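Local coordinates for protein MmeI (Methylophilus methylotrophus, PDB 5HR4) that probably methylates adenine at N6 in DNA with S-adenosyl-L-methionine as donor, as part of a Type IIL restriction-modification enzyme, at residues E167-L172 / L280-L285; I161-A166 / P292-S297; A199-I204 / S284-R289; T218-S223 / F271-R276; S297-I302 / E416-I421. All blocks are in the same frame, centred on the assembly; numbering follows the deposited sequence.

All five contacts lie on the same side of the chain's centre and show how a largely helical region is tied to a methyltransferase core. Contacts 1 and 2 share helix 163-178, with centres about 11 Å apart. Contacts 1 and 4 share helix 273-283, and contacts 2 and 5 share helix 292-301. Contact 3 joins the loop between these last two helices to the end of helix 183-200, and the same calcium ion touches contacts 1 and 3. Along the chain, contact 4 falls within the span of contact 3, and both fall within that of contact 2; contact 5 comes last. Residues 280-302 thus lead from the calcium site to the sinefungin pocket.

Contact 1: residues E167-L172 / L280-L285; sequences ERMGKL and LDLCSL. With CA (calcium ion), chain G.
Met169 and Leu282 make the apolar heart of this helix-helix contact. CD1 of Leu282 lies 3.7 Å from Met169 CB and equally near Met169 CE, because the methionine chain bends at its last torsion (chi3 -102°) and curls its methyl round the leucine. Beside this pair, Arg168 NH1 forms a salt bridge of 3.3 Å with Asp281 OD1. The two side chains cross at about a right angle, and the guanidinium and carboxylate planes stand 70° apart, so the ions meet through one atom each and not as a flat, two-pronged pair. CD1 of Leu285 lies at the guanidinium edge, 4.0 Å from Arg168 NH1.

A second shell holds the chain around residues 281-285. Ser284 OG donates to Asp281 O (2.9 Å). Just beyond, Cys283 O binds the calcium ion at 2.3 Å, and Leu285 O is a ligand of the same ion. Met169 also rests on Leu194 and Leu197 of helix 183-200. The chemistry implies a division of labour: the buried apolar pair joins helix 163-178 to helix 273-283, while the salt bridge of exposed Arg168 is probably weakened by solvent.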
# COMPACT_ATOMS: atom_id res chain seq x y z
N GLU A 167 -0.60 10.06 20.18
CA GLU A 167 -1.06 11.25 19.48
C GLU A 167 -0.82 12.51 20.31
O GLU A 167 -0.45 13.56 19.77
CB GLU A 167 -2.54 11.10 19.11
CG GLU A 167 -2.79 10.10 17.96
CD GLU A 167 -4.28 9.77 17.75
OE1 GLU A 167 -5.11 10.34 18.48
OE2 GLU A 167 -4.60 8.95 16.85
N ARG A 168 -0.99 12.42 21.64
CA ARG A 168 -0.71 13.56 22.51
C ARG A 168 0.78 13.89 22.52
O ARG A 168 1.17 15.07 22.49
CB ARG A 168 -1.22 13.29 23.93
CG ARG A 168 -2.58 13.94 24.23
CD ARG A 168 -3.09 13.67 25.66
NE ARG A 168 -3.84 12.42 25.76
CZ ARG A 168 -3.51 11.41 26.56
NH1 ARG A 168 -2.45 11.52 27.36
NH2 ARG A 168 -4.24 10.30 26.57
N MET A 169 1.62 12.86 22.57
CA MET A 169 3.06 13.07 22.49
C MET A 169 3.45 13.71 21.17
O MET A 169 4.32 14.59 21.13
CB MET A 169 3.78 11.73 22.68
CG MET A 169 5.24 11.74 22.29
SD MET A 169 6.19 10.47 23.15
CE MET A 169 6.98 11.52 24.38
N GLY A 170 2.80 13.31 20.08
CA GLY A 170 3.01 13.98 18.81
C GLY A 170 2.69 15.46 18.86
O GLY A 170 3.41 16.28 18.27
N LYS A 171 1.62 15.85 19.57
CA LYS A 171 1.28 17.27 19.62
C LYS A 171 2.32 18.05 20.43
O LYS A 171 2.62 19.21 20.12
CB LYS A 171 -0.13 17.48 20.19
N LEU A 172 2.90 17.43 21.45
CA LEU A 172 4.02 18.04 22.16
C LEU A 172 5.15 18.36 21.21
O LEU A 172 5.70 19.47 21.21
CB LEU A 172 4.50 17.11 23.27
CG LEU A 172 5.69 17.63 24.06
CD1 LEU A 172 5.25 18.85 24.82
CD2 LEU A 172 6.26 16.53 24.99
N LEU A 280 3.96 15.96 32.03
CA LEU A 280 3.56 15.25 33.24
C LEU A 280 2.37 14.34 32.96
O LEU A 280 2.26 13.25 33.52
CB LEU A 280 3.21 16.24 34.35
CG LEU A 280 4.39 16.89 35.06
CD1 LEU A 280 3.89 17.98 36.03
CD2 LEU A 280 5.19 15.83 35.78
N ASP A 281 1.48 14.79 32.08
CA ASP A 281 0.38 13.95 31.61
C ASP A 281 0.90 12.64 31.03
O ASP A 281 0.39 11.56 31.36
CB ASP A 281 -0.40 14.72 30.56
CG ASP A 281 -1.84 14.43 30.62
OD1 ASP A 281 -2.23 13.38 30.06
OD2 ASP A 281 -2.56 15.25 31.23
N LEU A 282 1.90 12.72 30.15
CA LEU A 282 2.46 11.50 29.59
C LEU A 282 3.11 10.64 30.67
O LEU A 282 3.03 9.41 30.64
CB LEU A 282 3.46 11.85 28.48
CG LEU A 282 2.87 12.41 27.18
CD1 LEU A 282 3.98 12.76 26.20
CD2 LEU A 282 1.93 11.40 26.55
N CYS A 283 3.75 11.28 31.66
CA CYS A 283 4.41 10.52 32.72
C CYS A 283 3.41 9.67 33.49
O CYS A 283 3.72 8.54 33.88
CB CYS A 283 5.14 11.44 33.69
SG CYS A 283 6.57 12.27 33.03
N SER A 284 2.22 10.20 33.73
CA SER A 284 1.30 9.48 34.61
C SER A 284 0.77 8.19 33.99
O SER A 284 0.21 7.38 34.72
CB SER A 284 0.14 10.39 35.02
OG SER A 284 -0.67 10.68 33.90
N LEU A 285 0.95 7.98 32.68
CA LEU A 285 0.59 6.71 32.07
C LEU A 285 1.71 5.68 32.27
O LEU A 285 2.83 6.00 32.68
CB LEU A 285 0.31 6.90 30.59
CG LEU A 285 -0.72 7.99 30.26
CD1 LEU A 285 -0.90 8.13 28.76
CD2 LEU A 285 -2.04 7.70 30.94
CA CA G . 4.44 6.40 34.17
O HOH W 1 5.54 7.56 35.97

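Contact 2: residues I161-A166 / P292-S297; sequences INIKAA and PAIFGS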
# COMPACT_ATOMS: atom_id res chain seq x y z
N ILE A 161 -0.68 3.00 28.36
CA ILE A 161 -0.82 3.92 27.23
C ILE A 161 -1.64 3.26 26.13
O ILE A 161 -1.65 2.03 25.97
CB ILE A 161 0.55 4.34 26.69
CG1 ILE A 161 1.45 3.12 26.52
CG2 ILE A 161 1.22 5.35 27.59
CD1 ILE A 161 2.27 3.17 25.28
N ASN A 162 -2.33 4.09 25.35
CA ASN A 162 -3.05 3.62 24.18
C ASN A 162 -2.64 4.48 22.99
O ASN A 162 -1.67 5.24 23.07
CB ASN A 162 -4.56 3.67 24.41
CG ASN A 162 -5.04 5.02 24.95
OD1 ASN A 162 -4.55 6.08 24.54
ND2 ASN A 162 -5.97 4.99 25.90
N ILE A 163 -3.39 4.40 21.89
CA ILE A 163 -3.10 5.28 20.76
C ILE A 163 -3.24 6.76 21.15
O ILE A 163 -2.51 7.61 20.63
CB ILE A 163 -4.01 4.94 19.57
CG1 ILE A 163 -3.90 3.46 19.26
CG2 ILE A 163 -3.61 5.78 18.37
CD1 ILE A 163 -2.50 3.08 18.91
N LYS A 164 -4.17 7.10 22.05
CA LYS A 164 -4.37 8.52 22.34
C LYS A 164 -3.14 9.12 23.02
O LYS A 164 -2.93 10.34 22.94
CB LYS A 164 -5.61 8.73 23.20
N ALA A 165 -2.30 8.29 23.64
CA ALA A 165 -1.09 8.81 24.28
C ALA A 165 -0.03 9.16 23.25
O ALA A 165 0.62 10.21 23.36
CB ALA A 165 -0.55 7.80 25.27
N ALA A 166 0.17 8.31 22.25
CA ALA A 166 1.13 8.66 21.21
C ALA A 166 0.69 9.94 20.50
O ALA A 166 1.51 10.83 20.26
CB ALA A 166 1.29 7.52 20.21
N PRO A 292 4.38 -1.81 18.56
CA PRO A 292 4.30 -1.23 17.22
C PRO A 292 3.19 -0.22 17.00
O PRO A 292 3.43 0.85 16.42
CB PRO A 292 4.07 -2.47 16.34
CG PRO A 292 4.86 -3.52 17.04
CD PRO A 292 4.76 -3.24 18.52
N ALA A 293 1.97 -0.55 17.45
CA ALA A 293 0.86 0.39 17.31
C ALA A 293 1.22 1.74 17.92
O ALA A 293 0.95 2.79 17.32
CB ALA A 293 -0.41 -0.17 17.95
N ILE A 294 1.86 1.75 19.09
CA ILE A 294 2.30 3.01 19.66
C ILE A 294 3.35 3.67 18.77
O ILE A 294 3.22 4.85 18.40
CB ILE A 294 2.84 2.82 21.08
CG1 ILE A 294 1.78 2.18 21.96
CG2 ILE A 294 3.28 4.18 21.63
CD1 ILE A 294 0.49 2.90 21.93
N PHE A 295 4.39 2.93 18.40
CA PHE A 295 5.47 3.53 17.60
C PHE A 295 4.95 4.05 16.28
O PHE A 295 5.41 5.09 15.79
CB PHE A 295 6.59 2.51 17.38
CG PHE A 295 7.26 2.07 18.65
CD1 PHE A 295 8.10 2.93 19.34
CD2 PHE A 295 7.05 0.79 19.15
CE1 PHE A 295 8.72 2.52 20.50
CE2 PHE A 295 7.66 0.38 20.32
CZ PHE A 295 8.49 1.23 21.00
N GLY A 296 3.96 3.39 15.70
CA GLY A 296 3.43 3.79 14.41
C GLY A 296 2.51 4.98 14.50
O GLY A 296 2.55 5.86 13.63
N SER A 297 1.69 5.03 15.55
CA SER A 297 0.78 6.15 15.72
C SER A 297 1.54 7.43 15.99
O SER A 297 1.15 8.51 15.51
CB SER A 297 -0.19 5.87 16.86
OG SER A 297 -1.01 4.77 16.52
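Ile163 projects from the first turn of helix 163-178 and straddles Ser297 on helix 292-301. Its CG2 and CD1 both lie 3.3 Å from Ser297 OG, the two methyls forming a fork. With CG1 anti to the carbonyl carbon (chi1 -53°), CG2 stands anti to the backbone N, and CD1 turns to the same oxygen. CD1 reaches on to Ala293 CB at 4.0 Å, against that small residue.

The complementary bump is Ile294. Its CD1 abuts the backbone at Asn162 O (3.4 Å), its CG1 meets Ile161 CD1 at 3.5 Å, and its CG2 turns to Ala166 CB at 4.1 Å. Ala166, with only a methyl, is the hollow on this side: its CB settles between the backbone of Ile294 and Ser297 CB, which lies 4.0 Å away. With an alanine here in place of Ile163, both arms of the fork would go, and a gap would probably open over Ser297 and Ala293.

Asn162 caps helix 163-178 through weak bonds from Lys164 N and Ala165 N to its OD1. No hydrogen bond joins the two segments; Ser297 OG donates instead to Ala293 O in its own helix (2.9 Å). The polar serine can therefore sit under isoleucine methyls with its proton already spent, and the helices meet through shape and apolar packing.

Contact 3: residues A199-I204 / S284-R289; sequences AEDTTI and SLDWSR. With CA (calcium ion), chain G.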
# COMPACT_ATOMS: atom_id res chain seq x y z
N ALA A 199 11.45 4.47 30.81
CA ALA A 199 12.42 4.03 31.80
C ALA A 199 11.88 4.14 33.22
O ALA A 199 12.18 3.28 34.06
CB ALA A 199 13.72 4.81 31.67
N GLU A 200 11.11 5.18 33.53
CA GLU A 200 10.65 5.32 34.91
C GLU A 200 9.56 4.31 35.25
O GLU A 200 9.33 4.03 36.43
CB GLU A 200 10.17 6.73 35.20
CG GLU A 200 8.95 7.18 34.42
CD GLU A 200 8.59 8.63 34.76
OE1 GLU A 200 9.07 9.10 35.83
OE2 GLU A 200 7.84 9.29 33.98
N ASP A 201 8.90 3.75 34.23
CA ASP A 201 7.83 2.77 34.40
C ASP A 201 8.34 1.34 34.35
O ASP A 201 7.55 0.39 34.40
CB ASP A 201 6.77 2.99 33.32
CG ASP A 201 5.91 4.16 33.61
OD1 ASP A 201 5.97 4.62 34.77
OD2 ASP A 201 5.17 4.61 32.69
N THR A 202 9.64 1.18 34.23
CA THR A 202 10.31 -0.09 34.32
C THR A 202 11.38 0.08 35.40
O THR A 202 11.36 1.05 36.18
CB THR A 202 10.84 -0.47 32.94
OG1 THR A 202 9.74 -0.49 32.01
CG2 THR A 202 11.47 -1.85 32.97
N THR A 203 12.31 -0.85 35.46
CA THR A 203 13.33 -0.81 36.48
C THR A 203 14.60 -0.11 36.02
O THR A 203 15.64 -0.25 36.67
CB THR A 203 13.64 -2.22 36.94
OG1 THR A 203 13.89 -3.02 35.78
CG2 THR A 203 12.43 -2.77 37.68
N ILE A 204 14.54 0.63 34.91
CA ILE A 204 15.73 1.32 34.42
C ILE A 204 16.05 2.51 35.32
O ILE A 204 17.17 2.63 35.83
CB ILE A 204 15.56 1.75 32.96
CG1 ILE A 204 15.37 0.52 32.08
CG2 ILE A 204 16.79 2.51 32.53
CD1 ILE A 204 15.22 0.83 30.62
N SER A 284 2.22 10.20 33.73
CA SER A 284 1.30 9.48 34.61
C SER A 284 0.77 8.19 33.99
O SER A 284 0.21 7.38 34.72
CB SER A 284 0.14 10.39 35.02
OG SER A 284 -0.67 10.68 33.90
N LEU A 285 0.95 7.98 32.68
CA LEU A 285 0.59 6.71 32.07
C LEU A 285 1.71 5.68 32.27
O LEU A 285 2.83 6.00 32.68
CB LEU A 285 0.31 6.90 30.59
CG LEU A 285 -0.72 7.99 30.26
CD1 LEU A 285 -0.90 8.13 28.76
CD2 LEU A 285 -2.04 7.70 30.94
N ASP A 286 1.39 4.42 31.98
CA ASP A 286 2.34 3.33 32.08
C ASP A 286 2.85 3.02 30.68
O ASP A 286 2.09 2.54 29.82
CB ASP A 286 1.70 2.10 32.73
CG ASP A 286 2.70 1.00 33.07
OD1 ASP A 286 3.91 1.30 33.16
OD2 ASP A 286 2.27 -0.16 33.25
N TRP A 287 4.12 3.30 30.43
CA TRP A 287 4.73 3.05 29.13
C TRP A 287 5.27 1.64 29.00
O TRP A 287 5.86 1.30 27.97
CB TRP A 287 5.83 4.09 28.86
CG TRP A 287 5.19 5.39 28.71
CD1 TRP A 287 4.68 6.16 29.71
CD2 TRP A 287 4.85 6.04 27.49
NE1 TRP A 287 4.08 7.27 29.19
CE2 TRP A 287 4.17 7.23 27.83
CE3 TRP A 287 5.07 5.75 26.14
CZ2 TRP A 287 3.72 8.14 26.86
CZ3 TRP A 287 4.63 6.65 25.19
CH2 TRP A 287 3.96 7.83 25.55
N SER A 288 5.02 0.80 30.01
CA SER A 288 5.68 -0.49 30.12
C SER A 288 5.41 -1.37 28.92
O SER A 288 6.33 -2.03 28.41
CB SER A 288 5.24 -1.17 31.41
OG SER A 288 6.18 -2.17 31.72
N ARG A 289 4.16 -1.40 28.44
CA ARG A 289 3.77 -2.29 27.34
C ARG A 289 3.58 -1.45 26.08
O ARG A 289 2.47 -1.24 25.59
CB ARG A 289 2.49 -3.05 27.70
CG ARG A 289 2.54 -3.88 28.97
CD ARG A 289 3.21 -5.22 28.73
NE ARG A 289 3.18 -6.07 29.92
CZ ARG A 289 3.99 -7.11 30.13
NH1 ARG A 289 4.90 -7.43 29.22
NH2 ARG A 289 3.89 -7.81 31.25
CA CA G . 4.44 6.40 34.17
O HOH W 1 5.54 7.56 35.97
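Asp201 and Leu285 meet at the calcium ion. The aspartate is bidentate, with OD1 and OD2 each 2.4 Å from the metal, and the carbonyl oxygen Leu285 O binds it at 2.2 Å. Asp201 OD2 and Leu285 O are only 2.7 Å apart; neither is a donor, and the shared cation brings them together. A water, Cys283 O and Gln158 OE1 complete the site. CG of Asp201 stands anti to its carbonyl carbon (chi1 -77°), which carries the carboxylate over to residues 284-289.

One hydrogen bond crosses the contact. Trp287 N donates to Asp201 OD2 over 2.8 Å, nearly straight at 161°, reaching the oxygen on its anti side and somewhat out of the carboxylate plane. OD2 thus serves metal and backbone N-H together, which fixes the rotation of the carboxylate.

The remaining contacts are close approaches without hydrogen bonds. CD1 of Trp287 lies 3.4 Å from the same OD2, which sits in the plane of the indole at its edge. Asp286 OD1 approaches Asp201 CB to 3.3 Å, the two carboxylates being turned 76° against each other. The calcium probably eases the closeness of these acidic groups.

The indole NE1 is directed elsewhere, to Leu282 O in helix 273-283, and the ring packs on Leu194 and Leu197. Residues 284-289 run from helix 273-283 toward helix 292-301, while Asp201 lies at the C-terminal side of helix 183-200; Thr202 leans on His431 and Met435 of helix 416-440.

Contact 4: residues T218-S223 / F271-R276; sequences TLEDGS and FDKAMR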
# COMPACT_ATOMS: atom_id res chain seq x y z
N THR A 218 10.96 21.27 39.59
CA THR A 218 10.65 22.07 38.41
C THR A 218 9.45 22.97 38.68
O THR A 218 8.46 22.53 39.26
CB THR A 218 10.38 21.17 37.19
OG1 THR A 218 11.63 20.66 36.71
CG2 THR A 218 9.71 21.94 36.09
N LEU A 219 9.55 24.22 38.23
CA LEU A 219 8.55 25.23 38.51
C LEU A 219 7.25 24.95 37.76
O LEU A 219 7.25 24.41 36.65
CB LEU A 219 9.07 26.62 38.13
CG LEU A 219 10.03 27.39 39.04
CD1 LEU A 219 10.14 28.81 38.53
CD2 LEU A 219 9.58 27.35 40.51
N GLU A 220 6.13 25.36 38.38
CA GLU A 220 4.82 25.05 37.81
C GLU A 220 4.58 25.78 36.49
O GLU A 220 3.85 25.26 35.63
CB GLU A 220 3.73 25.40 38.81
CG GLU A 220 2.32 25.26 38.26
CD GLU A 220 1.31 26.00 39.11
OE1 GLU A 220 1.72 26.55 40.16
OE2 GLU A 220 0.12 26.05 38.73
N ASP A 221 5.17 26.96 36.30
CA ASP A 221 4.99 27.71 35.06
C ASP A 221 5.84 27.18 33.91
O ASP A 221 5.75 27.71 32.80
CB ASP A 221 5.31 29.19 35.29
CG ASP A 221 6.73 29.42 35.81
OD1 ASP A 221 7.36 28.48 36.34
OD2 ASP A 221 7.21 30.57 35.71
N GLY A 222 6.65 26.14 34.14
CA GLY A 222 7.44 25.55 33.08
C GLY A 222 8.63 26.36 32.64
O GLY A 222 9.29 25.98 31.67
N SER A 223 8.94 27.46 33.33
CA SER A 223 9.99 28.37 32.89
C SER A 223 11.37 27.72 32.96
O SER A 223 12.20 27.90 32.06
CB SER A 223 9.96 29.65 33.72
OG SER A 223 10.21 29.37 35.10
N PHE A 271 9.85 25.63 27.80
CA PHE A 271 8.53 25.10 28.09
C PHE A 271 7.67 26.19 28.72
O PHE A 271 8.17 27.21 29.19
CB PHE A 271 8.61 23.87 29.04
CG PHE A 271 9.14 22.61 28.39
CD1 PHE A 271 10.50 22.38 28.29
CD2 PHE A 271 8.27 21.63 27.94
CE1 PHE A 271 10.99 21.20 27.71
CE2 PHE A 271 8.76 20.44 27.36
CZ PHE A 271 10.11 20.24 27.24
N ASP A 272 6.35 25.97 28.71
CA ASP A 272 5.48 26.77 29.56
C ASP A 272 4.60 25.85 30.40
O ASP A 272 4.85 24.64 30.48
CB ASP A 272 4.65 27.75 28.72
CG ASP A 272 3.70 27.04 27.77
OD1 ASP A 272 3.83 25.81 27.58
OD2 ASP A 272 2.81 27.73 27.20
N LYS A 273 3.56 26.42 31.01
CA LYS A 273 2.69 25.65 31.90
C LYS A 273 2.07 24.46 31.17
O LYS A 273 2.14 23.32 31.65
CB LYS A 273 1.62 26.57 32.49
CG LYS A 273 0.73 25.94 33.56
CD LYS A 273 0.14 27.01 34.47
CE LYS A 273 -0.93 26.43 35.39
NZ LYS A 273 -2.10 25.95 34.58
N ALA A 274 1.48 24.69 30.00
CA ALA A 274 0.72 23.64 29.33
C ALA A 274 1.63 22.55 28.77
O ALA A 274 1.25 21.38 28.75
CB ALA A 274 -0.14 24.22 28.22
N MET A 275 2.82 22.93 28.27
CA MET A 275 3.76 21.92 27.79
C MET A 275 4.32 21.11 28.95
O MET A 275 4.64 19.93 28.78
CB MET A 275 4.91 22.55 27.00
CG MET A 275 4.54 23.24 25.70
SD MET A 275 5.78 24.51 25.24
CE MET A 275 6.89 23.54 24.23
N ARG A 276 4.46 21.72 30.12
CA ARG A 276 4.89 20.94 31.27
C ARG A 276 3.80 19.96 31.68
O ARG A 276 4.09 18.80 32.00
CB ARG A 276 5.24 21.86 32.44
CG ARG A 276 5.78 21.10 33.62
CD ARG A 276 6.39 22.04 34.62
NE ARG A 276 6.59 21.43 35.92
CZ ARG A 276 5.67 21.39 36.88
NH1 ARG A 276 4.46 21.92 36.66
NH2 ARG A 276 5.96 20.83 38.04
O HOH W 2 11.66 25.29 30.47
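Gly222 and Phe271 are bridged by a water that lies 2.7 Å from Gly222 O and accepts from Phe271 N at 3.2 Å. Gly222 closes a type I turn that begins at Leu219, its N donating to Leu219 O (3.1 Å). Its positive phi of 74° favours glycine, and so does its surrounding, since a side chain here would run into Asp272 O. Beside it, Asp272 CA makes a C-H···O contact of 3.4 Å with Asp221 O.

Arg276 reaches the turn with a chain extended from CG to NE, CG anti to the backbone N (chi1 -176°). The guanidinium lies with one face against the turn, beneath Leu219 O and Glu220 CA, and CG2 of Thr218 slides past NE at 3.2 Å. Its NH2 is hydrogen-bonded to Ile214 O of helix 209-217. A methionine in its place would probably leave Ile214 O without that donor and Leu219 O without a nearby positive charge. Glu220 and Lys273 run side by side, yet OE2 and NZ stay 4.7 Å apart.

Asp272 is the N-cap of helix 273-283, its OD1 accepting from Met275 N at 3.1 Å and 163°. The contact thus sets the start of that helix against the loop between helices 209-217 and 225-235; Phe271 packs on Leu225 and Ala226, while Met275 turns to Thr175 and Leu176 of helix 163-178.

Contact 5: residues S297-I302 / E416-I421; sequences SLFQSI and EFPAQI. With SFG (sinefungin), chain H.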
# COMPACT_ATOMS: atom_id res chain seq x y z
N SER A 297 1.69 5.03 15.55
CA SER A 297 0.78 6.15 15.72
C SER A 297 1.54 7.43 15.99
O SER A 297 1.15 8.51 15.51
CB SER A 297 -0.19 5.87 16.86
OG SER A 297 -1.01 4.77 16.52
N LEU A 298 2.61 7.34 16.79
CA LEU A 298 3.46 8.49 17.06
C LEU A 298 4.09 9.02 15.77
O LEU A 298 3.96 10.20 15.42
CB LEU A 298 4.54 8.09 18.05
CG LEU A 298 5.58 9.18 18.28
CD1 LEU A 298 4.91 10.39 18.86
CD2 LEU A 298 6.66 8.63 19.21
N PHE A 299 4.80 8.13 15.07
CA PHE A 299 5.33 8.41 13.74
C PHE A 299 4.29 9.11 12.86
O PHE A 299 4.58 10.13 12.23
CB PHE A 299 5.81 7.08 13.15
CG PHE A 299 6.00 7.07 11.67
CD1 PHE A 299 6.55 8.15 11.00
CD2 PHE A 299 5.67 5.93 10.94
CE1 PHE A 299 6.72 8.13 9.62
CE2 PHE A 299 5.84 5.90 9.56
CZ PHE A 299 6.38 7.00 8.90
N GLN A 300 3.06 8.60 12.85
CA GLN A 300 2.06 9.14 11.93
C GLN A 300 1.52 10.50 12.38
O GLN A 300 1.15 11.32 11.54
CB GLN A 300 0.92 8.15 11.76
CG GLN A 300 1.25 6.98 10.83
CD GLN A 300 0.01 6.15 10.52
OE1 GLN A 300 0.09 4.98 10.11
NE2 GLN A 300 -1.14 6.75 10.74
N SER A 301 1.49 10.76 13.68
CA SER A 301 0.77 11.91 14.21
C SER A 301 1.50 13.23 14.03
O SER A 301 0.94 14.28 14.39
CB SER A 301 0.52 11.73 15.70
OG SER A 301 1.69 12.10 16.40
N ILE A 302 2.73 13.22 13.55
CA ILE A 302 3.46 14.46 13.35
C ILE A 302 3.45 14.86 11.88
O ILE A 302 4.26 15.69 11.47
CB ILE A 302 4.90 14.38 13.89
CG1 ILE A 302 5.73 13.35 13.11
CG2 ILE A 302 4.92 14.08 15.38
CD1 ILE A 302 7.08 13.90 12.58
N GLU A 416 13.71 11.93 9.45
CA GLU A 416 14.56 11.66 10.60
C GLU A 416 13.76 11.15 11.79
O GLU A 416 14.26 10.33 12.57
CB GLU A 416 15.38 12.89 10.99
CG GLU A 416 15.95 12.79 12.40
CD GLU A 416 17.21 13.58 12.60
OE1 GLU A 416 17.48 14.49 11.78
OE2 GLU A 416 17.94 13.30 13.58
N PHE A 417 12.54 11.63 11.96
CA PHE A 417 11.83 11.28 13.19
C PHE A 417 11.55 9.78 13.25
O PHE A 417 11.97 9.13 14.22
CB PHE A 417 10.58 12.14 13.35
CG PHE A 417 9.90 11.94 14.66
CD1 PHE A 417 10.58 12.14 15.85
CD2 PHE A 417 8.59 11.53 14.71
CE1 PHE A 417 9.95 11.95 17.06
CE2 PHE A 417 7.95 11.33 15.91
CZ PHE A 417 8.63 11.53 17.09
N PRO A 418 10.92 9.15 12.25
CA PRO A 418 10.82 7.68 12.28
C PRO A 418 12.18 7.00 12.34
O PRO A 418 12.32 5.93 12.96
CB PRO A 418 10.06 7.34 10.99
CG PRO A 418 10.20 8.57 10.11
CD PRO A 418 10.28 9.72 11.04
N ALA A 419 13.20 7.58 11.70
CA ALA A 419 14.52 6.96 11.76
C ALA A 419 15.08 7.01 13.18
O ALA A 419 15.83 6.11 13.57
CB ALA A 419 15.49 7.64 10.79
N GLN A 420 14.71 8.03 13.96
CA GLN A 420 15.10 8.05 15.37
C GLN A 420 14.23 7.13 16.22
O GLN A 420 14.73 6.48 17.13
CB GLN A 420 15.06 9.48 15.92
CG GLN A 420 16.04 10.45 15.28
CD GLN A 420 17.39 10.53 16.00
OE1 GLN A 420 17.78 9.61 16.72
NE2 GLN A 420 18.12 11.65 15.80
N ILE A 421 12.92 7.05 15.94
CA ILE A 421 12.06 6.13 16.70
C ILE A 421 12.55 4.70 16.52
O ILE A 421 12.72 3.96 17.49
CB ILE A 421 10.59 6.25 16.27
CG1 ILE A 421 10.11 7.68 16.20
CG2 ILE A 421 9.68 5.47 17.25
CD1 ILE A 421 8.62 7.79 15.79
N SFG H . 7.00 -0.22 7.78
CA SFG H . 7.00 1.03 8.50
C SFG H . 6.26 0.79 9.81
O SFG H . 5.79 -0.34 10.03
OXT SFG H . 6.13 1.70 10.66
CB SFG H . 6.30 2.11 7.69
CG SFG H . 6.98 2.19 6.33
CD SFG H . 6.09 3.07 5.48
NE SFG H . 5.02 2.23 4.98
C5' SFG H . 6.88 3.71 4.32
C4' SFG H . 8.14 4.52 4.77
O4' SFG H . 8.91 4.71 3.73
C3' SFG H . 7.83 5.95 5.26
O3' SFG H . 8.14 6.00 6.58
C2' SFG H . 8.72 6.90 4.41
O2' SFG H . 9.36 7.96 5.25
C1' SFG H . 9.65 6.13 3.94
N9 SFG H . 10.10 6.50 2.64
C8 SFG H . 9.39 6.98 1.62
N7 SFG H . 10.20 7.14 0.58
C5 SFG H . 11.42 6.74 0.95
C6 SFG H . 12.61 6.71 0.26
N6 SFG H . 12.96 7.08 -1.09
N1 SFG H . 13.72 6.28 0.84
C2 SFG H . 13.67 5.86 2.13
N3 SFG H . 12.50 5.89 2.81
C4 SFG H . 11.36 6.34 2.22
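Phe299, which lines the sinefungin pocket, carries this contact: on helix 292-301, it meets Pro418 of helix 416-440. The proline lies over one face of the phenylalanine in a CH-pi contact: CB is 4.0 Å from the ring centroid and 26° off the normal, displaced toward the rim. Pro418 CG comes to 3.5 Å from Phe299 CE1. CG of Phe299 stands anti to the backbone N (chi1 162°), which turns one face of the ring to the proline and brings its CZ beside the ribose hydroxyl O3' of sinefungin.

The fold explains the meeting. The central sheet contains the 3-2-1-4-5-7-6 strand order of class I methyltransferases, and helix 416-440 follows strand 409-413, whose Glu413 is hydrogen-bonded to sinefungin. Pro418, in the first turn of the helix, rests on Glu413. Helix 292-301 precedes the sheet in the chain; its residues 297-301 run nearly antiparallel to residues 416-421, at 165° and with 9.9 Å between these axes.

On the other flank, Phe417 fills the space between Leu298 and Ile302. Leu298 CG meets the ring edge at 4.0 Å from CE2, near the ring plane and with the side chains crossing at about a right angle. Ile302 CD1 approaches obliquely, 3.5 Å from Phe417 CD2. Ile421 CD1 lies over one face of Phe417 and also touches Leu298 CD2 (4.0 Å) and Phe299 CB (3.9 Å), so one methyl links three side chains. His173 of helix 163-178 meets the Phe417 ring, and Leu190 of helix 183-200 also packs on it.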